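Local coordinates for peptidase M16 inactive domain family protein (PDB 3GWB), which is of unknown detailed function but belongs to the M16 metallopeptidase family, whose members are generally hydrolases, and is probably a catalytically inactive member, at residues P53-L58 with K185-K190; A138-Q143 with G171-I176. All blocks are in the same frame, centred on the assembly; numbering follows the deposited sequence.

Contact 1: P53-L58 with K185-K190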
loop_
_atom_site.group_PDB
_atom_site.type_symbol
_atom_site.label_atom_id
_atom_site.label_comp_id
_atom_site.label_asym_id
_atom_site.label_seq_id
_atom_site.Cartn_x
_atom_site.Cartn_y
_atom_site.Cartn_z
ATOM N N PRO A 53 -2.107 -20.451 15.492
ATOM C CA PRO A 53 -1.573 -19.136 15.122
ATOM C C PRO A 53 -1.870 -18.802 13.661
ATOM O O PRO A 53 -1.602 -19.609 12.767
ATOM C CB PRO A 53 -0.079 -19.289 15.390
ATOM C CG PRO A 53 -0.058 -20.204 16.578
ATOM C CD PRO A 53 -1.094 -21.248 16.210
ATOM N N GLY A 54 -2.441 -17.620 13.431
ATOM C CA GLY A 54 -2.771 -17.200 12.080
ATOM C C GLY A 54 -4.189 -17.496 11.601
ATOM O O GLY A 54 -4.596 -17.014 10.546
ATOM N N VAL A 55 -4.958 -18.277 12.354
ATOM C CA VAL A 55 -6.309 -18.602 11.902
ATOM C C VAL A 55 -7.200 -17.355 11.864
ATOM O O VAL A 55 -8.040 -17.213 10.981
ATOM C CB VAL A 55 -6.953 -19.715 12.782
ATOM C CG1 VAL A 55 -7.260 -19.195 14.182
ATOM C CG2 VAL A 55 -8.211 -20.235 12.110
ATOM N N ALA A 56 -6.988 -16.436 12.798
ATOM C CA ALA A 56 -7.784 -15.215 12.841
ATOM C C ALA A 56 -7.547 -14.368 11.599
ATOM O O ALA A 56 -8.485 -13.884 10.965
ATOM C CB ALA A 56 -7.441 -14.405 14.093
ATOM N N LEU A 57 -6.285 -14.198 11.239
ATOM C CA LEU A 57 -5.978 -13.382 10.080
ATOM C C LEU A 57 -6.479 -14.046 8.799
ATOM O O LEU A 57 -6.997 -13.383 7.899
ATOM C CB LEU A 57 -4.473 -13.132 10.019
ATOM C CG LEU A 57 -4.058 -11.841 9.314
ATOM C CD1 LEU A 57 -2.967 -11.140 10.127
ATOM C CD2 LEU A 57 -3.593 -12.155 7.899
ATOM N N LEU A 58 -6.343 -15.363 8.728
ATOM C CA LEU A 58 -6.784 -16.093 7.549
ATOM C C LEU A 58 -8.301 -16.014 7.387
ATOM O O LEU A 58 -8.809 -15.839 6.281
ATOM C CB LEU A 58 -6.329 -17.548 7.653
ATOM C CG LEU A 58 -6.413 -18.432 6.409
ATOM C CD1 LEU A 58 -5.822 -17.721 5.196
ATOM C CD2 LEU A 58 -5.664 -19.737 6.695
ATOM N N LYS A 185 -14.329 -22.192 9.628
ATOM C CA LYS A 185 -15.769 -22.157 9.843
ATOM C C LYS A 185 -16.096 -22.052 11.323
ATOM O O LYS A 185 -16.970 -21.281 11.723
ATOM C CB LYS A 185 -16.429 -23.407 9.248
ATOM C CG LYS A 185 -16.538 -23.387 7.732
ATOM C CD LYS A 185 -17.224 -24.647 7.221
ATOM C CE LYS A 185 -17.369 -24.617 5.709
ATOM N NZ LYS A 185 -18.065 -25.828 5.188
ATOM N N ALA A 186 -15.380 -22.825 12.131
ATOM C CA ALA A 186 -15.594 -22.822 13.572
ATOM C C ALA A 186 -15.133 -21.512 14.204
ATOM O O ALA A 186 -15.792 -20.992 15.106
ATOM C CB ALA A 186 -14.861 -23.994 14.206
ATOM N N PHE A 187 -13.997 -20.985 13.748
ATOM C CA PHE A 187 -13.497 -19.722 14.287
ATOM C C PHE A 187 -14.475 -18.595 13.964
ATOM O O PHE A 187 -14.771 -17.755 14.813
ATOM C CB PHE A 187 -12.128 -19.365 13.706
ATOM C CG PHE A 187 -11.542 -18.108 14.285
ATOM C CD1 PHE A 187 -11.030 -18.103 15.581
ATOM C CD2 PHE A 187 -11.574 -16.910 13.574
ATOM C CE1 PHE A 187 -10.545 -16.931 16.152
ATOM C CE2 PHE A 187 -11.089 -15.728 14.141
ATOM C CZ PHE A 187 -10.584 -15.738 15.431
ATOM N N HIS A 188 -14.967 -18.576 12.729
ATOM C CA HIS A 188 -15.917 -17.555 12.288
ATOM C C HIS A 188 -17.217 -17.576 13.097
ATOM O O HIS A 188 -17.725 -16.528 13.495
ATOM C CB HIS A 188 -16.225 -17.747 10.799
ATOM C CG HIS A 188 -17.120 -16.695 10.222
ATOM N ND1 HIS A 188 -18.490 -16.837 10.158
ATOM C CD2 HIS A 188 -16.847 -15.467 9.728
ATOM C CE1 HIS A 188 -19.022 -15.738 9.652
ATOM N NE2 HIS A 188 -18.044 -14.891 9.383
ATOM N N ALA A 189 -17.748 -18.771 13.349
ATOM C CA ALA A 189 -18.996 -18.909 14.101
ATOM C C ALA A 189 -18.839 -18.406 15.537
ATOM O O ALA A 189 -19.796 -17.931 16.160
ATOM C CB ALA A 189 -19.437 -20.371 14.103
ATOM N N LYS A 190 -17.622 -18.509 16.048
ATOM C CA LYS A 190 -17.305 -18.085 17.404
ATOM C C LYS A 190 -16.884 -16.617 17.530
ATOM O O LYS A 190 -17.408 -15.879 18.365
ATOM C CB LYS A 190 -16.180 -18.966 17.956
ATOM C CG LYS A 190 -15.617 -18.513 19.296
ATOM C CD LYS A 190 -14.626 -19.535 19.874
ATOM C CE LYS A 190 -13.332 -19.603 19.083
ATOM N NZ LYS A 190 -12.595 -18.306 19.154
#
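One face of the Phe187 ring lies over the first turn of helix 55-62, with Val55 and Ala56 on that same side toward the rim. The Ala56 contact is the closer one: ring atom CE2 of Phe187 comes within 3.6 Å of CA of Ala56, and CZ of Phe187 lies 3.7 Å from CB of Ala56, so backbone and methyl are touched together. Val55 adds a looser contact, its CG1 standing 4.2 Å from CD1 of Phe187. The backbone N of Ala56 lies over the same face. With CG anti to the backbone N (chi1 -177°), the Phe187 side chain extends out of helix 181-191 and bridges the distance to its neighbour; the nearest CA atoms, those of Ala56 and Phe187, are 7.4 Å apart. No hydrogen bond crosses the interface; the side-chain contacts are apolar. Shortening Phe187 to an alanine would probably open a gap between the two helices and deprive the Ala56 methyl and Val55 CG1 of their aromatic partner. In active M16 peptidases the counterpart of helix 55-62 carries the zinc-binding HXXEH sequence; here Leu57 appears to replace the first histidine, consistent with an inactive protein. The start of the helix is tied down by Asp49, whose carboxylate bonds to the backbone N of Gly54 and of Ala56. Further along, Thr59 also touches Phe187, Leu58 packs onto helix 126-143, and His188 bonds to the carbonyl of Val119 at the end of helix 105-120.

Contact 2: A138-Q143 with G171-I176; sequences AGFEYQ and GDAKSI
Asp172 OD1 is gripped by two backbone amides of its own loop while the main chain of the same residue lies on the ring of Phe140. The N of Lys174 is 2.6 Å from OD1 of Asp172 and meets it on the anti side in a bent bond (N-H...O 130°); the N of Ser175 approaches the syn side of the same oxygen at 2.8 Å. The first bond makes an Asx turn and the second an Asx motif, and together they fix the carboxylate and the bend that brings residues 171-173 to helix 126-143. Phe140 CG stands anti to its own carbonyl carbon (chi1 -63°), directing the ring at this bend. CA of Asp172 sits over one face in a CH-pi contact, 3.7 Å from the centroid of the Phe140 ring and 27° off its normal. Beside it over the same face lies the backbone N of Ala173, 3.4 Å from CE2 of Phe140. Ile176 comes from a different direction, at the ring edge, with its CG1 3.7 Å from Phe140 CE2. Gly171, at positive phi, has its carbonyl O near the ring, and a side chain there would be crowded by CD1 of Ile176. One residue on from Phe140, Glu141 forms a salt bridge with Lys144 and packs on Gln317 of the second subunit.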
loop_
_atom_site.group_PDB
_atom_site.type_symbol
_atom_site.label_atom_id
_atom_site.label_comp_id
_atom_site.label_asym_id
_atom_site.label_seq_id
_atom_site.Cartn_x
_atom_site.Cartn_y
_atom_site.Cartn_z
ATOM N N ALA A 138 4.733 -17.321 1.140
ATOM C CA ALA A 138 5.720 -16.524 0.421
ATOM C C ALA A 138 6.114 -15.353 1.315
ATOM O O ALA A 138 7.280 -14.943 1.355
ATOM C CB ALA A 138 5.132 -16.011 -0.885
ATOM N N GLY A 139 5.130 -14.821 2.034
ATOM C CA GLY A 139 5.383 -13.710 2.933
ATOM C C GLY A 139 6.401 -14.044 4.008
ATOM O O GLY A 139 7.252 -13.218 4.329
ATOM N N PHE A 140 6.320 -15.246 4.573
ATOM C CA PHE A 140 7.262 -15.650 5.615
ATOM C C PHE A 140 8.689 -15.675 5.085
ATOM O O PHE A 140 9.634 -15.362 5.809
ATOM C CB PHE A 140 6.910 -17.032 6.165
ATOM C CG PHE A 140 5.571 -17.098 6.840
ATOM C CD1 PHE A 140 5.210 -16.145 7.790
ATOM C CD2 PHE A 140 4.666 -18.103 6.519
ATOM C CE1 PHE A 140 3.977 -16.202 8.423
ATOM C CE2 PHE A 140 3.424 -18.170 7.150
ATOM C CZ PHE A 140 3.077 -17.211 8.097
ATOM N N GLU A 141 8.842 -16.060 3.821
ATOM C CA GLU A 141 10.155 -16.118 3.193
ATOM C C GLU A 141 10.728 -14.716 3.031
ATOM O O GLU A 141 11.891 -14.474 3.346
ATOM C CB GLU A 141 10.056 -16.801 1.830
ATOM C CG GLU A 141 9.624 -18.252 1.910
ATOM C CD GLU A 141 10.584 -19.093 2.729
ATOM O OE1 GLU A 141 11.730 -19.300 2.279
ATOM O OE2 GLU A 141 10.198 -19.542 3.830
ATOM N N TYR A 142 9.905 -13.793 2.539
ATOM C CA TYR A 142 10.333 -12.413 2.351
ATOM C C TYR A 142 10.730 -11.804 3.691
ATOM O O TYR A 142 11.721 -11.081 3.785
ATOM C CB TYR A 142 9.200 -11.581 1.741
ATOM C CG TYR A 142 8.865 -11.925 0.305
ATOM C CD1 TYR A 142 9.792 -11.719 -0.715
ATOM C CD2 TYR A 142 7.611 -12.431 -0.037
ATOM C CE1 TYR A 142 9.479 -12.005 -2.045
ATOM C CE2 TYR A 142 7.287 -12.725 -1.361
ATOM C CZ TYR A 142 8.225 -12.508 -2.360
ATOM O OH TYR A 142 7.906 -12.785 -3.672
ATOM N N GLN A 143 9.949 -12.114 4.721
ATOM C CA GLN A 143 10.174 -11.604 6.072
ATOM C C GLN A 143 11.562 -11.846 6.655
ATOM O O GLN A 143 12.107 -10.977 7.337
ATOM C CB GLN A 143 9.136 -12.190 7.033
ATOM C CG GLN A 143 7.895 -11.347 7.213
ATOM C CD GLN A 143 6.849 -12.050 8.053
ATOM O OE1 GLN A 143 7.182 -12.765 8.998
ATOM N NE2 GLN A 143 5.580 -11.845 7.721
ATOM N N GLY A 171 0.678 -15.877 11.921
ATOM C CA GLY A 171 1.125 -17.231 12.203
ATOM C C GLY A 171 2.498 -17.464 11.603
ATOM O O GLY A 171 3.271 -16.520 11.458
ATOM N N ASP A 172 2.813 -18.710 11.255
ATOM C CA ASP A 172 4.111 -19.016 10.658
ATOM C C ASP A 172 4.033 -20.160 9.650
ATOM O O ASP A 172 2.978 -20.763 9.460
ATOM C CB ASP A 172 5.135 -19.353 11.742
ATOM C CG ASP A 172 4.778 -20.607 12.513
ATOM O OD1 ASP A 172 4.479 -21.637 11.874
ATOM O OD2 ASP A 172 4.805 -20.567 13.759
ATOM N N ALA A 173 5.165 -20.463 9.019
ATOM C CA ALA A 173 5.237 -21.517 8.007
ATOM C C ALA A 173 4.767 -22.886 8.480
ATOM O O ALA A 173 4.304 -23.696 7.678
ATOM C CB ALA A 173 6.663 -21.629 7.468
ATOM N N LYS A 174 4.880 -23.155 9.773
ATOM C CA LYS A 174 4.462 -24.454 10.283
ATOM C C LYS A 174 3.004 -24.501 10.720
ATOM O O LYS A 174 2.382 -25.564 10.709
ATOM C CB LYS A 174 5.364 -24.883 11.445
ATOM C CG LYS A 174 6.797 -25.185 11.010
ATOM C CD LYS A 174 7.652 -25.761 12.139
ATOM C CE LYS A 174 7.943 -24.731 13.220
ATOM N NZ LYS A 174 8.936 -25.248 14.207
ATOM N N SER A 175 2.456 -23.343 11.074
ATOM C CA SER A 175 1.081 -23.258 11.550
ATOM C C SER A 175 0.020 -23.011 10.472
ATOM O O SER A 175 -1.153 -23.335 10.672
ATOM C CB SER A 175 0.991 -22.166 12.623
ATOM O OG SER A 175 -0.256 -22.198 13.290
ATOM N N ILE A 176 0.424 -22.456 9.333
ATOM C CA ILE A 176 -0.522 -22.146 8.259
ATOM C C ILE A 176 -0.996 -23.325 7.403
ATOM O O ILE A 176 -2.195 -23.480 7.166
ATOM C CB ILE A 176 0.049 -21.041 7.322
ATOM C CG1 ILE A 176 0.240 -19.741 8.109
ATOM C CG2 ILE A 176 -0.881 -20.796 6.152
ATOM C CD1 ILE A 176 -1.026 -19.214 8.730
#

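After strands 15-18, 24-29 and 35-42 the chain reaches residues 53-58, then runs through strands 85-90 and 95-102 into helix 126-143. Contact 2 closes a short loop there: the chain passes through helix 147-160 and returns as 171-176 to the end of helix 126-143. Only afterwards does helix 181-191 bring residues 185-190 back to 53-58, so the wide loop of contact 1 encloses that of contact 2. The contact centres are about 17 Å apart, yet they touch: Pro53 O lies 3.0 Å from Ser175 OG, a probable hydrogen bond, and Pro53 CB packs on Gly171 CA. The loop 171-176 thereby joins helix 126-143 to the approach to helix 55-62.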